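Local coordinates for periplasmic sugar-binding domain protein (Pseudomonas fluorescens Pf-5, PDB 3H75) that probably binds carbohydrates in the periplasm as a two-domain solute-binding protein, at residues Trp187-Ala192 with Met216-Met221. Numbering follows the deposited sequence.
Sequences WNRERA and MALGAM. With SO4 (sulfate ion), chain B.
R189 and M216 bring the two helix starts together, their CA atoms 4.4 Å apart, and G219, with no side chain, lets R189 O come to 3.7 Å from its CA. N188 is the N-cap of the first helix. A192 CB meets M216 CB at 3.6 Å. Selenomethionine M216 carries its SE past the W187 backbone, 3.5 Å from W187 N, and a bend at chi3 (-61°) takes CE to 3.9 Å from W187 CE3, approaching the indole obliquely. The extended R189 chain, with CG anti to its own N (chi1 -178°), lays the guanidinium over L218, whose CB stands 3.7 Å above the centre of one face. A water in the guanidinium plane accepts from R189 NE and donates to L218 O, while NH2 forms a salt bridge with E245. With an alanine at R189, E245 would probably lose its charged mate and L218 the flat group over its CB. W187 NE1 reaches a sulfate weakly (130° at the hydrogen), and its indole also packs on helix 158-173. The contact thus joins the N-terminal ends of helices 189-202 and 214-226, which flank strand 206-211 in sequence; A220 and M221 of the latter helix pack on F237 of strand 236-240.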
loop_
_atom_site.group_PDB
_atom_site.type_symbol
_atom_site.label_atom_id
_atom_site.label_comp_id
_atom_site.label_asym_id
_atom_site.label_seq_id
_atom_site.Cartn_x
_atom_site.Cartn_y
_atom_site.Cartn_z
ATOM N N TRP A 187 1.827 -10.184 6.183
ATOM C CA TRP A 187 2.501 -9.699 4.972
ATOM C C TRP A 187 3.634 -10.626 4.539
ATOM O O TRP A 187 4.327 -10.335 3.564
ATOM C CB TRP A 187 3.119 -8.305 5.187
ATOM C CG TRP A 187 2.215 -7.241 5.743
ATOM C CD1 TRP A 187 2.478 -6.425 6.808
ATOM C CD2 TRP A 187 0.938 -6.838 5.236
ATOM N NE1 TRP A 187 1.445 -5.537 6.996
ATOM C CE2 TRP A 187 0.485 -5.769 6.044
ATOM C CE3 TRP A 187 0.132 -7.273 4.176
ATOM C CZ2 TRP A 187 -0.737 -5.130 5.824
ATOM C CZ3 TRP A 187 -1.084 -6.636 3.958
ATOM C CH2 TRP A 187 -1.507 -5.575 4.778
ATOM N N ASN A 188 3.804 -11.738 5.252
ATOM C CA ASN A 188 4.903 -12.678 5.013
ATOM C C ASN A 188 4.604 -13.854 4.081
ATOM O O ASN A 188 3.663 -14.617 4.300
ATOM C CB ASN A 188 5.391 -13.185 6.375
ATOM C CG ASN A 188 6.667 -13.988 6.285
ATOM O OD1 ASN A 188 6.670 -15.122 5.811
ATOM N ND2 ASN A 188 7.767 -13.400 6.745
ATOM N N ARG A 189 5.439 -13.999 3.054
ATOM C CA ARG A 189 5.290 -15.051 2.055
ATOM C C ARG A 189 5.414 -16.477 2.587
ATOM O O ARG A 189 4.547 -17.310 2.332
ATOM C CB ARG A 189 6.299 -14.836 0.922
ATOM C CG ARG A 189 6.199 -15.847 -0.202
ATOM C CD ARG A 189 7.057 -15.416 -1.375
ATOM N NE ARG A 189 7.004 -16.362 -2.484
ATOM C CZ ARG A 189 7.504 -16.116 -3.689
ATOM N NH1 ARG A 189 8.095 -14.954 -3.940
ATOM N NH2 ARG A 189 7.408 -17.028 -4.647
ATOM N N GLU A 190 6.485 -16.779 3.315
ATOM C CA GLU A 190 6.632 -18.137 3.828
ATOM C C GLU A 190 5.562 -18.494 4.855
ATOM O O GLU A 190 5.138 -19.646 4.932
ATOM C CB GLU A 190 8.033 -18.354 4.418
ATOM C CG GLU A 190 8.481 -17.336 5.438
ATOM C CD GLU A 190 9.891 -17.607 5.933
ATOM O OE1 GLU A 190 10.805 -17.730 5.087
ATOM O OE2 GLU A 190 10.085 -17.692 7.166
ATOM N N ARG A 191 5.118 -17.514 5.637
ATOM C CA ARG A 191 4.080 -17.774 6.633
ATOM C C ARG A 191 2.775 -18.124 5.921
ATOM O O ARG A 191 2.107 -19.095 6.270
ATOM C CB ARG A 191 3.871 -16.555 7.537
ATOM C CG ARG A 191 2.796 -16.748 8.604
ATOM C CD ARG A 191 2.653 -15.503 9.465
ATOM N NE ARG A 191 1.464 -15.529 10.316
ATOM C CZ ARG A 191 1.334 -16.270 11.412
ATOM N NH1 ARG A 191 2.322 -17.061 11.811
ATOM N NH2 ARG A 191 0.211 -16.212 12.117
ATOM N N ALA A 192 2.413 -17.331 4.917
ATOM C CA ALA A 192 1.191 -17.588 4.159
ATOM C C ALA A 192 1.320 -18.937 3.467
ATOM O O ALA A 192 0.349 -19.688 3.356
ATOM C CB ALA A 192 0.969 -16.488 3.127
HETATM N N MSE A 216 2.076 -12.717 0.119
HETATM C CA MSE A 216 1.264 -13.807 0.635
HETATM C C MSE A 216 0.573 -14.576 -0.484
HETATM O O MSE A 216 0.478 -15.796 -0.426
HETATM C CB MSE A 216 0.246 -13.268 1.637
HETATM C CG MSE A 216 0.910 -12.661 2.866
HETATM SE SE MSE A 216 -0.303 -12.135 4.250
HETATM C CE MSE A 216 -1.324 -10.796 3.242
ATOM N N ALA A 217 0.104 -13.876 -1.513
ATOM C CA ALA A 217 -0.543 -14.558 -2.628
ATOM C C ALA A 217 0.443 -15.532 -3.283
ATOM O O ALA A 217 0.101 -16.679 -3.568
ATOM C CB ALA A 217 -1.044 -13.536 -3.650
ATOM N N LEU A 218 1.672 -15.075 -3.512
ATOM C CA LEU A 218 2.697 -15.917 -4.126
ATOM C C LEU A 218 3.004 -17.142 -3.259
ATOM O O LEU A 218 3.273 -18.228 -3.777
ATOM C CB LEU A 218 3.964 -15.095 -4.370
ATOM C CG LEU A 218 3.787 -13.993 -5.414
ATOM C CD1 LEU A 218 5.022 -13.113 -5.434
ATOM C CD2 LEU A 218 3.524 -14.607 -6.783
ATOM N N GLY A 219 2.962 -16.964 -1.942
ATOM C CA GLY A 219 3.207 -18.075 -1.040
ATOM C C GLY A 219 2.077 -19.087 -1.120
ATOM O O GLY A 219 2.312 -20.293 -1.212
ATOM N N ALA A 220 0.840 -18.600 -1.094
ATOM C CA ALA A 220 -0.314 -19.490 -1.167
ATOM C C ALA A 220 -0.358 -20.205 -2.509
ATOM O O ALA A 220 -0.793 -21.351 -2.597
ATOM C CB ALA A 220 -1.608 -18.699 -0.948
HETATM N N MSE A 221 0.087 -19.522 -3.557
HETATM C CA MSE A 221 0.098 -20.109 -4.891
HETATM C C MSE A 221 1.050 -21.294 -4.975
HETATM O O MSE A 221 0.760 -22.275 -5.656
HETATM C CB MSE A 221 0.477 -19.052 -5.926
HETATM C CG MSE A 221 -0.675 -18.116 -6.276
HETATM SE SE MSE A 221 -0.113 -16.516 -7.200
HETATM C CE MSE A 221 0.445 -17.302 -8.886
HETATM S S SO4 B . 2.320 -1.892 6.694
HETATM O O1 SO4 B . 0.917 -1.802 6.235
HETATM O O2 SO4 B . 3.153 -2.391 5.590
HETATM O O3 SO4 B . 2.759 -0.545 7.085
HETATM O O4 SO4 B . 2.398 -2.818 7.846
HETATM O O HOH W 1 5.927 -18.938 -3.106
#